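Side-chain contacts in polyhomeotic-proximal chromatin protein (Drosophila melanogaster, PDB 1KW4), which helps maintain the repressed state of homeotic genes as a Polycomb group component of the PRC1 complex, its SAM domain, described here, forming a helical polymer: residues 70-73 with 74-78; 36-39 with 40-43; 12-15 with 16-19; 27-30 with 31-34. The protein carries 1 engineered substitution. All blocks are in the same frame, centred on the assembly; numbering follows the deposited sequence.

Contact 1 of 4, residues 70-73 with 74-78; sequences KIVA and KVESI
Lys-74 O takes two donors from further along the helix, Ser-77 OG at 2.6 Å and Ile-78 N at 3.1 Å, while Lys-74 N is itself hydrogen-bonded one turn back to Lys-70 O at 3.0 Å. Both donors arrive from the same face of the carbonyl plane, the hydroxyl well off the C=O direction, with a C=O...OG angle of 120°. Ser-77 can do this because its OG lies between backbone N and carbonyl carbon (chi1 68°), folded back on the preceding turn, and the bond fixes the rotation of an exposed side chain. Glu-76 also leans backward, its CG lying anti to its carbonyl carbon (chi1 -62°). CG thereby passes tightly over Val-72 O at 2.9 Å, and CD meets Val-72 CG1 at 3.9 Å; the carboxylate's OE1 reaches within 3.6 Å of Ala-73 CA. These are van der Waals touches beside the regular i to i+4 backbone bonds of an alpha-helix, here 65-78, the long C-terminal helix of the SAM bundle. Along the same helix Val-75 CG2 lies 3.3 Å from Ile-71 O. The face that bears these two residues turns into the core, where Ile-71 packs on Ile-26 and Val-75 on Leu-49 and Leu-50, and the side chain of Lys-74 touches Phe-25.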
loop_
_atom_site.group_PDB
_atom_site.type_symbol
_atom_site.label_atom_id
_atom_site.label_comp_id
_atom_site.label_asym_id
_atom_site.label_seq_id
_atom_site.Cartn_x
_atom_site.Cartn_y
_atom_site.Cartn_z
ATOM N N LYS A 70 -3.746 6.440 5.871
ATOM C CA LYS A 70 -2.950 5.578 6.735
ATOM C C LYS A 70 -1.843 4.858 5.966
ATOM O O LYS A 70 -0.733 4.696 6.477
ATOM C CB LYS A 70 -3.869 4.578 7.445
ATOM C CG LYS A 70 -4.798 5.257 8.453
ATOM C CD LYS A 70 -6.123 4.525 8.634
ATOM C CE LYS A 70 -5.970 3.251 9.432
ATOM N NZ LYS A 70 -7.306 2.653 9.710
ATOM N N ILE A 71 -2.131 4.437 4.737
ATOM C CA ILE A 71 -1.121 3.753 3.932
ATOM C C ILE A 71 0.016 4.707 3.564
ATOM O O ILE A 71 1.194 4.389 3.748
ATOM C CB ILE A 71 -1.741 3.163 2.643
ATOM C CG1 ILE A 71 -2.696 2.025 3.017
ATOM C CG2 ILE A 71 -0.643 2.656 1.701
ATOM C CD1 ILE A 71 -3.536 1.525 1.859
ATOM N N VAL A 72 -0.332 5.881 3.050
ATOM C CA VAL A 72 0.685 6.856 2.671
ATOM C C VAL A 72 1.561 7.235 3.865
ATOM O O VAL A 72 2.784 7.325 3.743
ATOM C CB VAL A 72 0.040 8.137 2.083
ATOM C CG1 VAL A 72 1.108 9.194 1.821
ATOM C CG2 VAL A 72 -0.678 7.800 0.787
ATOM N N ALA A 73 0.930 7.436 5.019
ATOM C CA ALA A 73 1.642 7.812 6.242
ATOM C C ALA A 73 2.593 6.731 6.752
ATOM O O ALA A 73 3.708 7.032 7.190
ATOM C CB ALA A 73 0.644 8.170 7.335
ATOM N N LYS A 74 2.154 5.476 6.709
ATOM C CA LYS A 74 2.993 4.378 7.176
ATOM C C LYS A 74 4.229 4.245 6.294
ATOM O O LYS A 74 5.339 4.055 6.795
ATOM C CB LYS A 74 2.210 3.063 7.176
ATOM C CG LYS A 74 2.950 1.908 7.836
ATOM C CD LYS A 74 3.230 2.202 9.306
ATOM C CE LYS A 74 3.917 1.026 9.983
ATOM N NZ LYS A 74 4.166 1.288 11.430
ATOM N N VAL A 75 4.037 4.344 4.981
ATOM C CA VAL A 75 5.152 4.248 4.044
ATOM C C VAL A 75 6.144 5.384 4.295
ATOM O O VAL A 75 7.358 5.176 4.268
ATOM C CB VAL A 75 4.653 4.301 2.581
ATOM C CG1 VAL A 75 5.831 4.362 1.618
ATOM C CG2 VAL A 75 3.800 3.071 2.287
ATOM N N GLU A 76 5.625 6.583 4.549
ATOM C CA GLU A 76 6.479 7.741 4.813
ATOM C C GLU A 76 7.312 7.534 6.074
ATOM O O GLU A 76 8.499 7.865 6.102
ATOM C CB GLU A 76 5.636 9.012 4.982
ATOM C CG GLU A 76 4.821 9.409 3.767
ATOM C CD GLU A 76 3.993 10.664 4.007
ATOM O OE1 GLU A 76 3.312 10.740 5.052
ATOM O OE2 GLU A 76 4.017 11.570 3.147
ATOM N N SER A 77 6.693 6.985 7.114
ATOM C CA SER A 77 7.386 6.754 8.378
ATOM C C SER A 77 8.498 5.719 8.256
ATOM O O SER A 77 9.557 5.859 8.870
ATOM C CB SER A 77 6.394 6.312 9.459
ATOM O OG SER A 77 5.878 5.020 9.192
ATOM N N ILE A 78 8.256 4.678 7.467
ATOM C CA ILE A 78 9.244 3.624 7.267
ATOM C C ILE A 78 10.393 4.147 6.411
ATOM O O ILE A 78 11.564 4.002 6.765
ATOM C CB ILE A 78 8.613 2.394 6.572
ATOM C CG1 ILE A 78 7.521 1.800 7.464
ATOM C CG2 ILE A 78 9.681 1.350 6.274
ATOM C CD1 ILE A 78 6.790 0.625 6.845
#

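Contact 2 of 4, residues 36-39 with 40-43; sequences VDDF and IQQE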
loop_
_atom_site.group_PDB
_atom_site.type_symbol
_atom_site.label_atom_id
_atom_site.label_comp_id
_atom_site.label_asym_id
_atom_site.label_seq_id
_atom_site.Cartn_x
_atom_site.Cartn_y
_atom_site.Cartn_z
ATOM N N VAL A 36 -6.622 -5.714 0.113
ATOM C CA VAL A 36 -5.538 -6.623 -0.249
ATOM C C VAL A 36 -5.645 -7.122 -1.695
ATOM O O VAL A 36 -4.663 -7.102 -2.435
ATOM C CB VAL A 36 -5.482 -7.847 0.711
ATOM C CG1 VAL A 36 -4.507 -8.890 0.180
ATOM C CG2 VAL A 36 -5.043 -7.399 2.097
ATOM N N ASP A 37 -6.828 -7.566 -2.107
ATOM C CA ASP A 37 -6.980 -8.060 -3.474
ATOM C C ASP A 37 -6.740 -6.991 -4.536
ATOM O O ASP A 37 -6.256 -7.298 -5.626
ATOM C CB ASP A 37 -8.362 -8.691 -3.675
ATOM C CG ASP A 37 -8.535 -9.978 -2.886
ATOM O OD1 ASP A 37 -7.512 -10.603 -2.529
ATOM O OD2 ASP A 37 -9.696 -10.371 -2.634
ATOM N N ASP A 38 -7.080 -5.742 -4.228
ATOM C CA ASP A 38 -6.875 -4.648 -5.176
ATOM C C ASP A 38 -5.384 -4.414 -5.414
ATOM O O ASP A 38 -4.961 -4.189 -6.551
ATOM C CB ASP A 38 -7.524 -3.359 -4.667
ATOM C CG ASP A 38 -9.028 -3.477 -4.540
ATOM O OD1 ASP A 38 -9.663 -3.986 -5.490
ATOM O OD2 ASP A 38 -9.576 -3.057 -3.498
ATOM N N PHE A 39 -4.587 -4.463 -4.350
ATOM C CA PHE A 39 -3.146 -4.268 -4.498
ATOM C C PHE A 39 -2.535 -5.391 -5.335
ATOM O O PHE A 39 -1.659 -5.151 -6.172
ATOM C CB PHE A 39 -2.457 -4.191 -3.123
ATOM C CG PHE A 39 -2.492 -2.817 -2.512
ATOM C CD1 PHE A 39 -3.639 -2.343 -1.878
ATOM C CD2 PHE A 39 -1.395 -1.967 -2.632
ATOM C CE1 PHE A 39 -3.694 -1.041 -1.378
ATOM C CE2 PHE A 39 -1.439 -0.662 -2.137
ATOM C CZ PHE A 39 -2.590 -0.198 -1.511
ATOM N N ILE A 40 -3.004 -6.618 -5.123
ATOM C CA ILE A 40 -2.486 -7.750 -5.883
ATOM C C ILE A 40 -2.890 -7.619 -7.351
ATOM O O ILE A 40 -2.059 -7.798 -8.248
ATOM C CB ILE A 40 -3.008 -9.094 -5.313
ATOM C CG1 ILE A 40 -2.434 -9.316 -3.912
ATOM C CG2 ILE A 40 -2.600 -10.255 -6.228
ATOM C CD1 ILE A 40 -3.042 -10.508 -3.174
ATOM N N GLN A 41 -4.156 -7.287 -7.590
ATOM C CA GLN A 41 -4.667 -7.137 -8.954
ATOM C C GLN A 41 -3.955 -6.035 -9.739
ATOM O O GLN A 41 -3.742 -6.167 -10.944
ATOM C CB GLN A 41 -6.175 -6.857 -8.925
ATOM C CG GLN A 41 -6.792 -6.665 -10.306
ATOM C CD GLN A 41 -8.279 -6.373 -10.249
ATOM O OE1 GLN A 41 -8.710 -5.388 -9.647
ATOM N NE2 GLN A 41 -9.075 -7.232 -10.880
ATOM N N GLN A 42 -3.587 -4.949 -9.065
ATOM C CA GLN A 42 -2.901 -3.850 -9.736
ATOM C C GLN A 42 -1.383 -4.036 -9.754
ATOM O O GLN A 42 -0.651 -3.152 -10.211
ATOM C CB GLN A 42 -3.256 -2.515 -9.076
ATOM C CG GLN A 42 -4.716 -2.105 -9.245
ATOM C CD GLN A 42 -5.132 -2.019 -10.705
ATOM O OE1 GLN A 42 -4.485 -1.347 -11.509
ATOM N NE2 GLN A 42 -6.218 -2.700 -11.052
ATOM N N GLU A 43 -0.930 -5.187 -9.263
ATOM C CA GLU A 43 0.488 -5.549 -9.215
ATOM C C GLU A 43 1.370 -4.472 -8.589
ATOM O O GLU A 43 2.385 -4.057 -9.159
ATOM C CB GLU A 43 0.982 -5.892 -10.627
ATOM C CG GLU A 43 0.101 -6.928 -11.311
ATOM C CD GLU A 43 0.579 -7.294 -12.702
ATOM O OE1 GLU A 43 0.900 -6.377 -13.487
ATOM O OE2 GLU A 43 0.617 -8.504 -13.016
HETATM O O HOH W 1 -8.186 -3.308 -8.425
#
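Val-36 turns its CG1 anti to the backbone N (chi1 170°), whereas Ile-40, one turn on, sets CG1 anti to its carbonyl carbon (chi1 -66°) and stretches CD1 back along the helix. The two side chains consequently run abreast in the same direction, with Val-36 CG1 4.0 Å from Ile-40 CD1. Along the backbone, Ile-40 N is hydrogen-bonded to Val-36 O at 3.2 Å, and Ile-40 CG1 rests 3.5 Å from that same oxygen, so the carbonyl is flanked by the backbone donor and by aliphatic carbon. On another face the polar groups meet through solvent instead of directly. A single water donates to Gln-41 OE1 at 2.5 Å, gives a weak, long bond to Asp-38 OD1 at 3.4 Å, and weakly accepts from Gln-42 NE2 at 3.3 Å. The CG of Gln-42 passes 3.4 Å from Asp-38 O. Asp-37 and Asp-38 stand in the first turn of the helix, where the helix dipole would probably favour their negative charge. The other end closes in a Schellman motif: Glu-43 takes a positive phi (51°), one of the motif's two bonds back into the last turn running from Glu-43 N to Ile-40 O. Helix 36-41 packs against helix 19-27, with Val-36 on Arg-27 and Ile-40 on Ser-23, while Phe-39 packs inward onto Val-22 and Ile-26 and reaches Leu-52, Met-61 and Met-63 from the chain between the later helices.

Contact 3 of 4, residues 12-15 with 16-19; sequences PPIS and SWSV
Ser-16 grips Pro-13 O twice. Its OG, held between backbone N and carbonyl carbon by a chi1 of 74°, donates to that oxygen at 2.6 Å in the carbonyl plane, and its N donates at 2.9 Å from above the plane. The hydroxyl also packs against the ring of Pro-12, whose CB is 3.6 Å from Ser-16 OG. Trp-17 follows, its N bonded to Ile-14 O; these i to i+3 bonds make the short 3-10 turn that leads into the SAM bundle ahead of helix 19-27. The indole folds back over the turn. Its NE1 donates to Pro-12 O at 3.0 Å with an N-H...O angle of 151°, NE1 standing above the carbonyl plane and the acceptor lying near the ring edge but somewhat tilted from the ring plane. Ile-14 CA sits over one face in a CH-pi contact, 3.6 Å from the centroid of the five-membered ring of Trp-17 and only 8° off its normal, and Ile-14 CG1 meets Trp-17 CZ2 at 3.8 Å. The indole also meets the ring of Phe-25 and touches Leu-49. A leucine at Trp-17 would probably leave Pro-12 O without its indole donor and Ile-14 without the flat surface it lies on, opening a gap beside Phe-25 and Leu-49. A water bridges the backbone, donating to Ser-15 O and Trp-17 O. Ser-18 ends the walk as the N-cap of helix 19-27, its side chain capping a backbone N in the first turn.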
loop_
_atom_site.group_PDB
_atom_site.type_symbol
_atom_site.label_atom_id
_atom_site.label_comp_id
_atom_site.label_asym_id
_atom_site.label_seq_id
_atom_site.Cartn_x
_atom_site.Cartn_y
_atom_site.Cartn_z
ATOM N N PRO A 12 12.933 -5.710 5.019
ATOM C CA PRO A 12 14.007 -5.324 4.095
ATOM C C PRO A 12 13.593 -3.974 3.494
ATOM O O PRO A 12 12.496 -3.488 3.780
ATOM C CB PRO A 12 13.997 -6.451 3.068
ATOM C CG PRO A 12 12.555 -6.880 3.056
ATOM C CD PRO A 12 12.206 -6.889 4.521
ATOM N N PRO A 13 14.454 -3.351 2.669
ATOM C CA PRO A 13 14.103 -2.056 2.066
ATOM C C PRO A 13 12.811 -2.161 1.249
ATOM O O PRO A 13 12.587 -3.155 0.557
ATOM C CB PRO A 13 15.316 -1.743 1.185
ATOM C CG PRO A 13 16.446 -2.440 1.899
ATOM C CD PRO A 13 15.818 -3.760 2.282
ATOM N N ILE A 14 11.960 -1.139 1.323
ATOM C CA ILE A 14 10.698 -1.165 0.584
ATOM C C ILE A 14 10.923 -1.389 -0.908
ATOM O O ILE A 14 10.171 -2.121 -1.552
ATOM C CB ILE A 14 9.892 0.154 0.790
ATOM C CG1 ILE A 14 9.504 0.300 2.263
ATOM C CG2 ILE A 14 8.622 0.133 -0.060
ATOM C CD1 ILE A 14 8.813 1.614 2.583
ATOM N N SER A 15 11.967 -0.782 -1.462
ATOM C CA SER A 15 12.252 -0.940 -2.881
ATOM C C SER A 15 12.456 -2.404 -3.292
ATOM O O SER A 15 12.346 -2.736 -4.471
ATOM C CB SER A 15 13.484 -0.107 -3.271
ATOM O OG SER A 15 14.599 -0.427 -2.455
ATOM N N SER A 16 12.742 -3.274 -2.324
ATOM C CA SER A 16 12.952 -4.697 -2.602
ATOM C C SER A 16 11.694 -5.559 -2.437
ATOM O O SER A 16 11.707 -6.751 -2.767
ATOM C CB SER A 16 14.046 -5.260 -1.687
ATOM O OG SER A 16 13.563 -5.414 -0.356
ATOM N N TRP A 17 10.611 -4.969 -1.936
ATOM C CA TRP A 17 9.373 -5.724 -1.714
ATOM C C TRP A 17 8.683 -6.205 -2.987
ATOM O O TRP A 17 8.563 -5.467 -3.963
ATOM C CB TRP A 17 8.365 -4.888 -0.912
ATOM C CG TRP A 17 8.765 -4.540 0.505
ATOM C CD1 TRP A 17 9.974 -4.763 1.112
ATOM C CD2 TRP A 17 7.961 -3.839 1.461
ATOM N NE1 TRP A 17 9.970 -4.234 2.386
ATOM C CE2 TRP A 17 8.746 -3.663 2.623
ATOM C CE3 TRP A 17 6.648 -3.341 1.446
ATOM C CZ2 TRP A 17 8.263 -3.004 3.760
ATOM C CZ3 TRP A 17 6.167 -2.687 2.574
ATOM C CH2 TRP A 17 6.973 -2.523 3.717
ATOM N N SER A 18 8.217 -7.449 -2.966
ATOM C CA SER A 18 7.501 -8.018 -4.104
ATOM C C SER A 18 6.021 -7.645 -3.984
ATOM O O SER A 18 5.610 -7.017 -3.007
ATOM C CB SER A 18 7.624 -9.543 -4.091
ATOM O OG SER A 18 6.998 -10.085 -2.935
ATOM N N VAL A 19 5.222 -8.028 -4.978
ATOM C CA VAL A 19 3.786 -7.755 -4.924
ATOM C C VAL A 19 3.210 -8.502 -3.714
ATOM O O VAL A 19 2.381 -7.961 -2.978
ATOM C CB VAL A 19 3.069 -8.223 -6.220
ATOM C CG1 VAL A 19 1.549 -8.190 -6.030
ATOM C CG2 VAL A 19 3.454 -7.305 -7.386
HETATM O O HOH W 2 9.938 -3.597 -5.582
#

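Contact 4 of 4, residues 27-30 with 31-34; sequences RELP and GCQD
Cys-32 N donates to Leu-29 O at 3.0 Å, the bond that closes the turn. On one side of it the side chains of the same two residues pack together: Leu-29 CB lies 4.0 Å from Cys-32 SG, and the sulfur also comes within 3.9 Å of Pro-30 O. On the other side Arg-27 and Gln-33 extend in company, their ends heading in one direction. Gln-33 OE1 stands over a face of the Arg-27 guanidinium, displaced from its centre and 3.9 Å from NH1, with the amide and guanidinium planes 36° apart. Approached over the face, the oxygen meets the pi surface and positive charge, not an N-H, so the attraction is probably loose and electrostatic. Gln-33 CG lies between its backbone N and carbonyl carbon (chi1 74°), and the chain then runs extended to bring OE1 there. The next shell is helix 65-78: Leu-29 packs on Ile-71 and Lys-74, Cys-32 on Pro-67 and Ile-71, and Pro-30 O accepts a hydrogen bond from Lys-70 NZ. Gly-31 has a positive phi (79°), and a beta carbon there would fall only 2.6 Å from Pro-30 O. Proline second and glycine third, the latter at positive phi, are the residues a type II beta turn favours; this one runs from Leu-29 to Cys-32 in the link between helices 19-27 and 36-41.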
loop_
_atom_site.group_PDB
_atom_site.type_symbol
_atom_site.label_atom_id
_atom_site.label_comp_id
_atom_site.label_asym_id
_atom_site.label_seq_id
_atom_site.Cartn_x
_atom_site.Cartn_y
_atom_site.Cartn_z
ATOM N N ARG A 27 -2.416 -6.128 4.444
ATOM C CA ARG A 27 -3.251 -7.004 5.265
ATOM C C ARG A 27 -3.130 -6.707 6.758
ATOM O O ARG A 27 -4.111 -6.816 7.502
ATOM C CB ARG A 27 -2.876 -8.473 5.022
ATOM C CG ARG A 27 -3.580 -9.468 5.948
ATOM C CD ARG A 27 -5.063 -9.577 5.638
ATOM N NE ARG A 27 -5.742 -10.536 6.516
ATOM C CZ ARG A 27 -6.031 -10.312 7.796
ATOM N NH1 ARG A 27 -5.708 -9.157 8.365
ATOM N NH2 ARG A 27 -6.652 -11.245 8.509
ATOM N N GLU A 28 -1.933 -6.323 7.190
ATOM C CA GLU A 28 -1.674 -6.045 8.599
ATOM C C GLU A 28 -1.906 -4.608 9.064
ATOM O O GLU A 28 -1.793 -4.320 10.257
ATOM C CB GLU A 28 -0.249 -6.481 8.944
ATOM C CG GLU A 28 0.000 -7.953 8.657
ATOM C CD GLU A 28 1.435 -8.372 8.907
ATOM O OE1 GLU A 28 2.347 -7.789 8.278
ATOM O OE2 GLU A 28 1.648 -9.288 9.732
ATOM N N LEU A 29 -2.224 -3.707 8.138
ATOM C CA LEU A 29 -2.495 -2.314 8.496
ATOM C C LEU A 29 -3.942 -2.190 8.958
ATOM O O LEU A 29 -4.867 -2.537 8.229
ATOM C CB LEU A 29 -2.267 -1.381 7.302
ATOM C CG LEU A 29 -0.896 -0.727 7.156
ATOM C CD1 LEU A 29 -0.903 0.206 5.950
ATOM C CD2 LEU A 29 -0.560 0.053 8.423
ATOM N N PRO A 30 -4.157 -1.674 10.177
ATOM C CA PRO A 30 -5.515 -1.524 10.707
ATOM C C PRO A 30 -6.518 -0.852 9.770
ATOM O O PRO A 30 -6.303 0.269 9.308
ATOM C CB PRO A 30 -5.295 -0.737 12.002
ATOM C CG PRO A 30 -4.046 0.050 11.718
ATOM C CD PRO A 30 -3.180 -0.981 11.034
ATOM N N GLY A 31 -7.608 -1.559 9.486
ATOM C CA GLY A 31 -8.651 -1.031 8.623
ATOM C C GLY A 31 -8.413 -1.074 7.122
ATOM O O GLY A 31 -9.206 -0.521 6.357
ATOM N N CYS A 32 -7.349 -1.742 6.684
ATOM C CA CYS A 32 -7.043 -1.799 5.254
ATOM C C CYS A 32 -7.168 -3.190 4.631
ATOM O O CYS A 32 -6.946 -3.354 3.431
ATOM C CB CYS A 32 -5.622 -1.275 5.006
ATOM S SG CYS A 32 -5.323 0.431 5.551
ATOM N N GLN A 33 -7.549 -4.183 5.429
ATOM C CA GLN A 33 -7.649 -5.550 4.922
ATOM C C GLN A 33 -8.571 -5.769 3.721
ATOM O O GLN A 33 -8.357 -6.702 2.946
ATOM C CB GLN A 33 -8.036 -6.506 6.057
ATOM C CG GLN A 33 -9.479 -6.423 6.508
ATOM C CD GLN A 33 -9.747 -7.292 7.725
ATOM O OE1 GLN A 33 -9.448 -8.490 7.728
ATOM N NE2 GLN A 33 -10.314 -6.693 8.769
ATOM N N ASP A 34 -9.580 -4.921 3.546
ATOM C CA ASP A 34 -10.498 -5.079 2.419
ATOM C C ASP A 34 -9.878 -4.708 1.074
ATOM O O ASP A 34 -10.484 -4.937 0.027
ATOM C CB ASP A 34 -11.759 -4.231 2.612
ATOM C CG ASP A 34 -12.541 -4.612 3.851
ATOM O OD1 ASP A 34 -12.730 -5.822 4.092
ATOM O OD2 ASP A 34 -12.979 -3.694 4.579
#

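How the contacts relate
Contacts 1 and 3 are partly buried, whereas contacts 2 and 4 lie mostly at the surface, each sending one residue, Phe-39 or Cys-32, inward. Contacts 1 and 2 stand on opposite sides of the chain's centre, their centres about 18 Å apart, yet meet through Ile-71 and Phe-39. Both are helical turns with i to i+4 bonds, contact 1 adding a hydroxyl and a carboxylate, contact 2 a water-linked polar face. Contacts 3 and 4, which flank helix 19-27 without touching, contain proline and are closed by i to i+3 bonds; contact 3 adds an indole donor and a CH-pi contact, contact 4 a guanidinium-amide approach. Helix 65-78, which carries contact 1, touches the other three.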